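Glycosyl hydrolase, family 8 (Clostridium perfringens, PDB 3REN) probably hydrolyses alpha-glucosidic bonds in starch-like polysaccharides, acting as an alpha-amylase built on an (alpha/alpha)6-barrel. Local coordinates at residues A[59-64]-A[99-104]; A[95-100]-A[114-119]; A[107-112]-A[160-165]. All blocks are in the same frame, centred on the assembly; numbering follows the deposited sequence. Where two conformers were deposited one is given.

Contact 1: A[59-64]-A[99-104]; sequences SVLSES and SWRKEG. With SO4 (sulfate ion), chain E.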
loop_
_atom_site.group_PDB
_atom_site.type_symbol
_atom_site.label_atom_id
_atom_site.label_comp_id
_atom_site.label_asym_id
_atom_site.label_seq_id
_atom_site.Cartn_x
_atom_site.Cartn_y
_atom_site.Cartn_z
ATOM N N SER A 59 8.350 12.686 10.565
ATOM C CA SER A 59 9.096 11.472 10.325
ATOM C C SER A 59 8.817 11.020 8.893
ATOM O O SER A 59 7.854 11.488 8.266
ATOM C CB SER A 59 8.685 10.386 11.310
ATOM O OG SER A 59 7.336 10.040 11.085
ATOM N N VAL A 60 9.660 10.124 8.382
ATOM C CA VAL A 60 9.524 9.598 7.027
ATOM C C VAL A 60 9.376 8.098 7.132
ATOM O O VAL A 60 10.250 7.432 7.668
ATOM C CB VAL A 60 10.789 9.879 6.213
ATOM C CG1 VAL A 60 10.798 9.084 4.875
ATOM C CG2 VAL A 60 10.943 11.361 5.968
ATOM N N LEU A 61 8.292 7.564 6.601
ATOM C CA LEU A 61 8.099 6.112 6.589
ATOM C C LEU A 61 8.690 5.467 5.314
ATOM O O LEU A 61 8.575 6.051 4.205
ATOM C CB LEU A 61 6.606 5.834 6.637
ATOM C CG LEU A 61 5.895 6.203 7.943
ATOM C CD1 LEU A 61 4.364 6.093 7.803
ATOM C CD2 LEU A 61 6.386 5.318 9.105
ATOM N N SER A 62 9.278 4.269 5.426
ATOM C CA SER A 62 9.694 3.589 4.193
ATOM C C SER A 62 8.473 3.113 3.424
ATOM O O SER A 62 8.561 2.808 2.209
ATOM C CB SER A 62 10.623 2.411 4.477
ATOM O OG SER A 62 9.997 1.489 5.390
ATOM N N GLU A 63 7.342 3.028 4.135
ATOM C CA GLU A 63 6.039 2.864 3.483
ATOM C C GLU A 63 5.828 3.968 2.431
ATOM O O GLU A 63 5.506 3.654 1.286
ATOM C CB GLU A 63 4.883 2.865 4.504
ATOM C CG GLU A 63 3.437 2.877 3.915
ATOM C CD GLU A 63 2.397 3.063 5.047
ATOM O OE1 GLU A 63 2.122 4.240 5.440
ATOM O OE2 GLU A 63 1.910 2.025 5.583
ATOM N N SER A 64 5.958 5.228 2.857
ATOM C CA SER A 64 5.765 6.391 1.981
ATOM C C SER A 64 6.741 6.363 0.818
ATOM O O SER A 64 6.359 6.539 -0.352
ATOM C CB SER A 64 5.979 7.692 2.763
ATOM O OG SER A 64 5.092 7.732 3.864
ATOM N N SER A 99 14.464 0.190 7.351
ATOM C CA SER A 99 13.865 0.608 8.597
ATOM C C SER A 99 12.424 1.007 8.296
ATOM O O SER A 99 12.157 1.532 7.211
ATOM C CB SER A 99 14.597 1.834 9.100
ATOM O OG SER A 99 14.021 2.327 10.296
ATOM N N TRP A 100 11.504 0.810 9.244
ATOM C CA TRP A 100 10.126 1.265 9.034
ATOM C C TRP A 100 9.990 2.781 9.032
ATOM O O TRP A 100 9.105 3.319 8.352
ATOM C CB TRP A 100 9.091 0.597 9.993
ATOM C CG TRP A 100 8.892 1.284 11.263
ATOM C CD1 TRP A 100 9.762 1.304 12.308
ATOM C CD2 TRP A 100 7.731 2.036 11.695
ATOM N NE1 TRP A 100 9.242 2.050 13.377
ATOM C CE2 TRP A 100 8.008 2.521 13.020
ATOM C CE3 TRP A 100 6.500 2.352 11.103
ATOM C CZ2 TRP A 100 7.096 3.305 13.756
ATOM C CZ3 TRP A 100 5.580 3.160 11.837
ATOM C CH2 TRP A 100 5.889 3.624 13.144
ATOM N N ARG A 101 10.866 3.476 9.756
ATOM C CA ARG A 101 10.675 4.915 9.954
ATOM C C ARG A 101 11.963 5.598 10.353
ATOM O O ARG A 101 12.728 5.015 11.088
ATOM C CB ARG A 101 9.642 5.163 11.070
ATOM C CG ARG A 101 9.441 6.662 11.404
ATOM C CD ARG A 101 8.223 6.888 12.351
ATOM N NE ARG A 101 8.552 6.357 13.674
ATOM C CZ ARG A 101 7.776 6.445 14.745
ATOM N NH1 ARG A 101 6.605 7.069 14.681
ATOM N NH2 ARG A 101 8.188 5.899 15.885
ATOM N N LYS A 102 12.173 6.842 9.899
ATOM C CA LYS A 102 13.253 7.689 10.434
ATOM C C LYS A 102 12.687 8.994 10.974
ATOM O O LYS A 102 11.621 9.433 10.577
ATOM C CB LYS A 102 14.394 7.948 9.429
ATOM C CG LYS A 102 13.965 8.549 8.096
ATOM C CD LYS A 102 15.148 9.138 7.268
ATOM C CE LYS A 102 14.593 9.970 6.068
ATOM N NZ LYS A 102 15.684 10.494 5.149
ATOM N N GLU A 103 13.393 9.571 11.934
ATOM C CA GLU A 103 13.131 10.922 12.411
ATOM C C GLU A 103 14.463 11.667 12.302
ATOM O O GLU A 103 15.427 11.274 12.952
ATOM C CB GLU A 103 12.726 10.907 13.878
ATOM C CG GLU A 103 11.473 10.104 14.223
ATOM C CD GLU A 103 11.245 9.998 15.735
ATOM O OE1 GLU A 103 11.258 11.064 16.422
ATOM O OE2 GLU A 103 11.064 8.842 16.220
ATOM N N GLY A 104 14.519 12.721 11.490
ATOM C CA GLY A 104 15.782 13.397 11.179
ATOM C C GLY A 104 16.749 12.360 10.656
ATOM O O GLY A 104 16.444 11.668 9.704
HETATM S S SO4 E . 10.651 3.214 16.886
HETATM O O1 SO4 E . 10.189 3.823 18.125
HETATM O O2 SO4 E . 10.432 1.772 16.867
HETATM O O3 SO4 E . 9.918 3.808 15.779
HETATM O O4 SO4 E . 12.079 3.491 16.791
HETATM O O HOH W 1 5.239 8.704 12.518
HETATM O O HOH W 2 7.059 2.181 7.046
#
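Val-60 and Leu-61 run antiparallel to Lys-102 and Arg-101, with the touching parts 162° apart in direction. Val-60 and Lys-102 form a hydrogen-bonded pair, Val-60 N to Lys-102 O and Lys-102 N to Val-60 O both 3.0 Å; Leu-61 and Arg-101 form the non-hydrogen-bonded pair beside it. Pairing continues into the first turn of the helix, where Ser-62 N reaches Trp-100 O at 3.1 Å and Ser-62 OG donates to Ser-99 O at 2.8 Å, so this serine grips two successive carbonyls. On one face of the sheet, Val-60 CB lies alongside the extended Lys-102 chain near CE, while the lysine NZ goes on to Tyr-39 O. On the other, Leu-61 CD2 meets Trp-100 CZ3 at 3.6 Å, obliquely to the ring. Arg-101 CB sits 3.6 Å above the centre of the indole, and a bend at chi3 (70°) folds the guanidinium back so that Trp-100 CZ2 lies over its face. Two donors converge on one sulfate oxygen: O3 takes Arg-101 NH2 at 2.7 Å (N-H...O 145°) and Trp-100 NE1 at 3.1 Å. The ion, against which Ser-108 also lies, probably comes from the crystallisation liquor. Strand 101-103 is central in a three-stranded antiparallel sheet, between 106-107 and 60-61; the latter, with Leu-61 as N-cap, runs into helix 62-74 of the (alpha/alpha)6-barrel, whose Ser-62 also packs on helix 113-130.

Contact 2: A[95-100]-A[114-119]; sequences NGLISW and IDELRI. With SO4 (sulfate ion), chain E.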
loop_
_atom_site.group_PDB
_atom_site.type_symbol
_atom_site.label_atom_id
_atom_site.label_comp_id
_atom_site.label_asym_id
_atom_site.label_seq_id
_atom_site.Cartn_x
_atom_site.Cartn_y
_atom_site.Cartn_z
ATOM N N ASN A 95 20.793 -5.430 9.663
ATOM C CA ASN A 95 20.314 -6.749 9.204
ATOM C C ASN A 95 19.964 -6.871 7.701
ATOM O O ASN A 95 19.503 -7.934 7.256
ATOM C CB ASN A 95 19.162 -7.260 10.092
ATOM C CG ASN A 95 17.938 -6.386 10.016
ATOM O OD1 ASN A 95 17.867 -5.440 9.199
ATOM N ND2 ASN A 95 16.960 -6.680 10.859
ATOM N N GLY A 96 20.157 -5.782 6.934
ATOM C CA GLY A 96 19.818 -5.727 5.494
ATOM C C GLY A 96 18.385 -5.264 5.150
ATOM O O GLY A 96 18.027 -5.111 3.980
ATOM N N LEU A 97 17.553 -5.064 6.161
ATOM C CA LEU A 97 16.180 -4.647 5.951
ATOM C C LEU A 97 16.121 -3.137 6.008
ATOM O O LEU A 97 16.959 -2.494 6.643
ATOM C CB LEU A 97 15.250 -5.264 7.009
ATOM C CG LEU A 97 15.089 -6.801 6.952
ATOM C CD1 LEU A 97 14.077 -7.259 8.015
ATOM C CD2 LEU A 97 14.705 -7.363 5.526
ATOM N N ILE A 98 15.143 -2.574 5.316
ATOM C CA ILE A 98 14.857 -1.160 5.407
ATOM C C ILE A 98 14.066 -0.869 6.670
ATOM O O ILE A 98 13.113 -1.570 6.994
ATOM C CB ILE A 98 14.074 -0.672 4.186
ATOM C CG1 ILE A 98 14.741 -1.142 2.873
ATOM C CG2 ILE A 98 13.882 0.845 4.247
ATOM C CD1 ILE A 98 16.340 -0.870 2.796
ATOM N N SER A 99 14.464 0.190 7.351
ATOM C CA SER A 99 13.865 0.608 8.597
ATOM C C SER A 99 12.424 1.007 8.296
ATOM O O SER A 99 12.157 1.532 7.211
ATOM C CB SER A 99 14.597 1.834 9.100
ATOM O OG SER A 99 14.021 2.327 10.296
ATOM N N TRP A 100 11.504 0.810 9.244
ATOM C CA TRP A 100 10.126 1.265 9.034
ATOM C C TRP A 100 9.990 2.781 9.032
ATOM O O TRP A 100 9.105 3.319 8.352
ATOM C CB TRP A 100 9.091 0.597 9.993
ATOM C CG TRP A 100 8.892 1.284 11.263
ATOM C CD1 TRP A 100 9.762 1.304 12.308
ATOM C CD2 TRP A 100 7.731 2.036 11.695
ATOM N NE1 TRP A 100 9.242 2.050 13.377
ATOM C CE2 TRP A 100 8.008 2.521 13.020
ATOM C CE3 TRP A 100 6.500 2.352 11.103
ATOM C CZ2 TRP A 100 7.096 3.305 13.756
ATOM C CZ3 TRP A 100 5.580 3.160 11.837
ATOM C CH2 TRP A 100 5.889 3.624 13.144
ATOM N N ILE A 114 5.794 -5.888 4.949
ATOM C CA ILE A 114 5.066 -5.292 3.837
ATOM C C ILE A 114 5.868 -4.154 3.207
ATOM O O ILE A 114 5.856 -4.007 1.987
ATOM C CB ILE A 114 3.644 -4.818 4.283
ATOM C CG1 ILE A 114 2.811 -4.383 3.061
ATOM C CG2 ILE A 114 3.778 -3.700 5.352
ATOM C CD1 ILE A 114 1.344 -3.875 3.352
ATOM N N ASP A 115 6.563 -3.346 4.018
ATOM C CA ASP A 115 7.371 -2.272 3.457
ATOM C C ASP A 115 8.563 -2.825 2.656
ATOM O O ASP A 115 8.936 -2.243 1.622
ATOM C CB ASP A 115 7.951 -1.337 4.517
ATOM C CG ASP A 115 6.918 -0.694 5.393
ATOM O OD1 ASP A 115 5.785 -0.430 4.939
ATOM O OD2 ASP A 115 7.286 -0.408 6.556
ATOM N N GLU A 116 9.174 -3.901 3.151
ATOM C CA GLU A 116 10.314 -4.516 2.477
ATOM C C GLU A 116 9.854 -5.040 1.131
ATOM O O GLU A 116 10.496 -4.801 0.123
ATOM C CB GLU A 116 10.909 -5.683 3.294
ATOM C CG GLU A 116 11.113 -5.369 4.775
ATOM C CD GLU A 116 12.045 -4.183 4.939
ATOM O OE1 GLU A 116 12.986 -4.067 4.108
ATOM O OE2 GLU A 116 11.850 -3.380 5.874
ATOM N N LEU A 117 8.715 -5.738 1.119
ATOM C CA LEU A 117 8.236 -6.342 -0.108
ATOM C C LEU A 117 7.792 -5.265 -1.125
ATOM O O LEU A 117 7.947 -5.480 -2.311
ATOM C CB LEU A 117 7.102 -7.347 0.159
ATOM C CG LEU A 117 7.535 -8.663 0.833
ATOM C CD1 LEU A 117 6.326 -9.427 1.391
ATOM C CD2 LEU A 117 8.282 -9.525 -0.140
ATOM N N ARG A 118 7.219 -4.142 -0.657
ATOM C CA ARG A 118 6.820 -3.058 -1.553
ATOM C C ARG A 118 8.034 -2.448 -2.269
ATOM O O ARG A 118 7.955 -2.090 -3.452
ATOM C CB ARG A 118 6.108 -1.953 -0.798
ATOM C CG ARG A 118 5.445 -0.909 -1.697
ATOM C CD ARG A 118 4.825 0.235 -0.912
ATOM N NE ARG A 118 3.678 -0.166 -0.074
ATOM C CZ ARG A 118 3.719 -0.357 1.246
ATOM N NH1 ARG A 118 4.854 -0.243 1.931
ATOM N NH2 ARG A 118 2.610 -0.689 1.897
ATOM N N ILE A 119 9.128 -2.291 -1.537
ATOM C CA ILE A 119 10.394 -1.789 -2.069
ATOM C C ILE A 119 11.077 -2.769 -3.027
ATOM O O ILE A 119 11.589 -2.367 -4.082
ATOM C CB ILE A 119 11.304 -1.327 -0.902
ATOM C CG1 ILE A 119 10.705 -0.019 -0.351
ATOM C CG2 ILE A 119 12.790 -1.070 -1.410
ATOM C CD1 ILE A 119 11.228 0.476 0.973
HETATM S S SO4 E . 10.651 3.214 16.886
HETATM O O1 SO4 E . 10.189 3.823 18.125
HETATM O O2 SO4 E . 10.432 1.772 16.867
HETATM O O3 SO4 E . 9.918 3.808 15.779
HETATM O O4 SO4 E . 12.079 3.491 16.791
HETATM O O HOH W 2 7.059 2.181 7.046
#
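With CG of Glu-116 anti to the carbonyl carbon (chi1 -46°) and the chain bent at chi2 (-59°), the carboxylate reaches the backbone of Ile-98. There OE1 of Glu-116 accepts from Ile-98 N at 2.9 Å with an N-H...O angle of 156°, the donor arriving on the syn side and somewhat out of the carboxylate plane. Aliphatic groups lie beside OE1 of Glu-116: Ile-98 CB is 3.6 Å from this oxygen, and the Leu-97 side chain crosses that of Glu-116 at about a right angle. Farther along the helix, Ile-98 CG2 meets Ile-119 CD1 at 4.2 Å. A water joins Asp-115 to the loop, donating to Asp-115 OD2 at 2.6 Å and to Trp-100 O at 2.7 Å; it also accepts from Glu-63 N. Within the helix, Arg-118 NH1 meets OD1 of Asp-115 on its anti side at 3.2 Å in a salt bridge, with the oxygen in the plane of the guanidinium. The contact thus fastens the irregular link between helix 78-89 and strand 101-103 to helix 113-130 of the (alpha/alpha)6-barrel, with helix 62-74 against Asp-115 and helix 133-150 against Leu-97 and Glu-116.

Contact 3: A[107-112]-A[160-165]; sequences NSPSSA and IDNYGK. With SO4 (sulfate ion), chain E.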
loop_
_atom_site.group_PDB
_atom_site.type_symbol
_atom_site.label_atom_id
_atom_site.label_comp_id
_atom_site.label_asym_id
_atom_site.label_seq_id
_atom_site.Cartn_x
_atom_site.Cartn_y
_atom_site.Cartn_z
ATOM N N ASN A 107 17.271 6.223 12.214
ATOM C CA ASN A 107 16.432 5.099 11.734
ATOM C C ASN A 107 15.882 4.260 12.897
ATOM O O ASN A 107 16.603 4.004 13.839
ATOM C CB ASN A 107 17.260 4.144 10.836
ATOM C CG ASN A 107 17.689 4.786 9.519
ATOM O OD1 ASN A 107 16.972 5.636 8.988
ATOM N ND2 ASN A 107 18.863 4.371 8.980
ATOM N N SER A 108 14.635 3.812 12.828
ATOM C CA SER A 108 14.126 2.868 13.809
ATOM C C SER A 108 14.770 1.518 13.571
ATOM O O SER A 108 14.985 1.136 12.413
ATOM C CB SER A 108 12.618 2.722 13.686
ATOM O OG SER A 108 11.984 3.897 14.124
ATOM N N PRO A 109 15.107 0.791 14.663
ATOM C CA PRO A 109 15.726 -0.531 14.506
ATOM C C PRO A 109 14.737 -1.605 14.085
ATOM O O PRO A 109 15.091 -2.776 13.983
ATOM C CB PRO A 109 16.269 -0.836 15.914
ATOM C CG PRO A 109 15.398 -0.055 16.839
ATOM C CD PRO A 109 15.071 1.213 16.086
ATOM N N SER A 110 13.510 -1.229 13.778
ATOM C CA SER A 110 12.553 -2.247 13.397
ATOM C C SER A 110 12.050 -2.053 11.967
ATOM O O SER A 110 12.166 -0.942 11.390
ATOM C CB SER A 110 11.428 -2.299 14.424
ATOM O OG SER A 110 10.646 -1.165 14.247
ATOM N N SER A 111 11.508 -3.144 11.428
ATOM C CA SER A 111 11.070 -3.255 10.047
ATOM C C SER A 111 9.699 -3.975 9.970
ATOM O O SER A 111 9.400 -4.780 10.842
ATOM C CB SER A 111 12.080 -4.084 9.273
ATOM O OG SER A 111 13.284 -3.374 9.150
ATOM N N ALA A 112 8.922 -3.703 8.922
ATOM C CA ALA A 112 7.660 -4.414 8.640
ATOM C C ALA A 112 7.804 -5.086 7.267
ATOM O O ALA A 112 8.147 -4.421 6.305
ATOM C CB ALA A 112 6.504 -3.402 8.596
ATOM N N ILE A 160 9.988 -7.289 12.560
ATOM C CA ILE A 160 11.391 -7.739 12.734
ATOM C C ILE A 160 12.146 -6.570 13.374
ATOM O O ILE A 160 12.006 -5.427 12.926
ATOM C CB ILE A 160 12.139 -8.107 11.411
ATOM C CG1 ILE A 160 11.349 -9.057 10.492
ATOM C CG2 ILE A 160 13.559 -8.687 11.713
ATOM C CD1 ILE A 160 10.456 -8.317 9.404
ATOM N N ASP A 161 12.895 -6.846 14.449
ATOM C CA ASP A 161 13.842 -5.873 14.976
ATOM C C ASP A 161 15.218 -6.503 15.172
ATOM O O ASP A 161 15.477 -7.608 14.699
ATOM C CB ASP A 161 13.318 -5.116 16.211
ATOM C CG ASP A 161 13.116 -6.019 17.446
ATOM O OD1 ASP A 161 13.620 -7.152 17.474
ATOM O OD2 ASP A 161 12.420 -5.598 18.379
ATOM N N ASN A 162 16.127 -5.790 15.820
ATOM C CA ASN A 162 17.497 -6.321 15.980
ATOM C C ASN A 162 17.571 -7.546 16.927
ATOM O O ASN A 162 18.546 -8.309 16.886
ATOM C CB ASN A 162 18.454 -5.216 16.425
ATOM C CG ASN A 162 17.960 -4.488 17.636
ATOM O OD1 ASN A 162 16.799 -4.091 17.713
ATOM N ND2 ASN A 162 18.830 -4.329 18.615
ATOM N N TYR A 163 16.513 -7.774 17.705
ATOM C CA TYR A 163 16.498 -8.843 18.711
ATOM C C TYR A 163 15.804 -10.100 18.216
ATOM O O TYR A 163 16.183 -11.207 18.571
ATOM C CB TYR A 163 15.861 -8.306 19.972
ATOM C CG TYR A 163 15.880 -9.207 21.207
ATOM C CD1 TYR A 163 14.717 -9.876 21.610
ATOM C CD2 TYR A 163 17.033 -9.341 22.010
ATOM C CE1 TYR A 163 14.690 -10.670 22.760
ATOM C CE2 TYR A 163 17.006 -10.140 23.185
ATOM C CZ TYR A 163 15.826 -10.799 23.537
ATOM O OH TYR A 163 15.756 -11.602 24.667
ATOM N N GLY A 164 14.813 -9.938 17.358
ATOM C CA GLY A 164 14.107 -11.090 16.827
ATOM C C GLY A 164 12.932 -10.691 15.973
ATOM O O GLY A 164 12.876 -9.581 15.465
ATOM N N LYS A 165 12.002 -11.610 15.802
ATOM C CA LYS A 165 10.874 -11.382 14.917
ATOM C C LYS A 165 9.575 -11.721 15.623
ATOM O O LYS A 165 9.595 -12.437 16.609
ATOM C CB LYS A 165 11.037 -12.247 13.684
ATOM C CG LYS A 165 11.052 -13.764 13.946
ATOM C CD LYS A 165 11.404 -14.457 12.657
ATOM C CE LYS A 165 10.684 -15.773 12.500
ATOM N NZ LYS A 165 11.428 -16.851 13.159
HETATM S S SO4 E . 10.651 3.214 16.886
HETATM O O1 SO4 E . 10.189 3.823 18.125
HETATM O O2 SO4 E . 10.432 1.772 16.867
HETATM O O3 SO4 E . 9.918 3.808 15.779
HETATM O O4 SO4 E . 12.079 3.491 16.791
HETATM O O HOH W 3 14.643 -4.879 11.261
#
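The flat carboxylate of Asp-161, whose CB packs against Ser-110 CB at 3.8 Å, is met from above its plane and end-on: Tyr-163 N reaches OD1 of Asp-161 at 3.0 Å from 49° out of the plane, while Gly-164 N comes to the same oxygen, also at 3.0 Å, nearly along the C-O bond. These two bonds define an Asx turn and an Asx motif, which shape the turn leaving strand 155-160. With CG placed between the backbone N and the carbonyl carbon (chi1 66°), the carboxylate is turned to its own loop rather than to Ser-110; its second oxygen, OD2, is bound by Tyr-159 OH. Across the contact, Ser-111 and Ile-160 make an antiparallel hydrogen-bonded pair: Ser-111 N to Ile-160 O is 2.8 Å and Ile-160 N to Ser-111 O is 3.1 Å. This pair places strand 111-112 at the edge of a three-stranded antiparallel sheet, just where the chain enters helix 113-130 of the (alpha/alpha)6-barrel, with Ala-112 as N-cap. Beyond the pair the bonding lapses into weaker contacts. Asp-161 CA points a C-H at Pro-109 O (3.5 Å, 140° at the hydrogen), and Pro-109 CB rests 3.8 Å from Asn-162 OD1 where both residues are exposed. Ile-160, on the same sheet face as Ser-111, packs on His-149 and Ala-150 of helix 133-150. Ser-111 OG is held twice on that face, bonding to Ile-98 O and accepting from a water 2.9 Å away that also donates weakly to Ile-160 O.

How the contacts relate
The three contacts form one continuous patch on the same side of the chain's centre, all within the family 8 range. Centres lie about 11 Å apart for contacts 1 and 2, about 10 Å for 2 and 3, and about 13 Å for 1 and 3. Ser-99 and Trp-100 belong to both contact 1 and contact 2. Contact 1 closes before contact 3 opens, whereas the segments of contacts 2 and 3 alternate along the chain, strand 111-112 running straight into helix 113-130. Ser-99 and Ile-98 of the 95-100 loop bond to Ser-108 and Ser-111 of segment 107-112, so two small sheets and the starts of two barrel helices, 62-74 and 113-130, are tied together through segment 95-104.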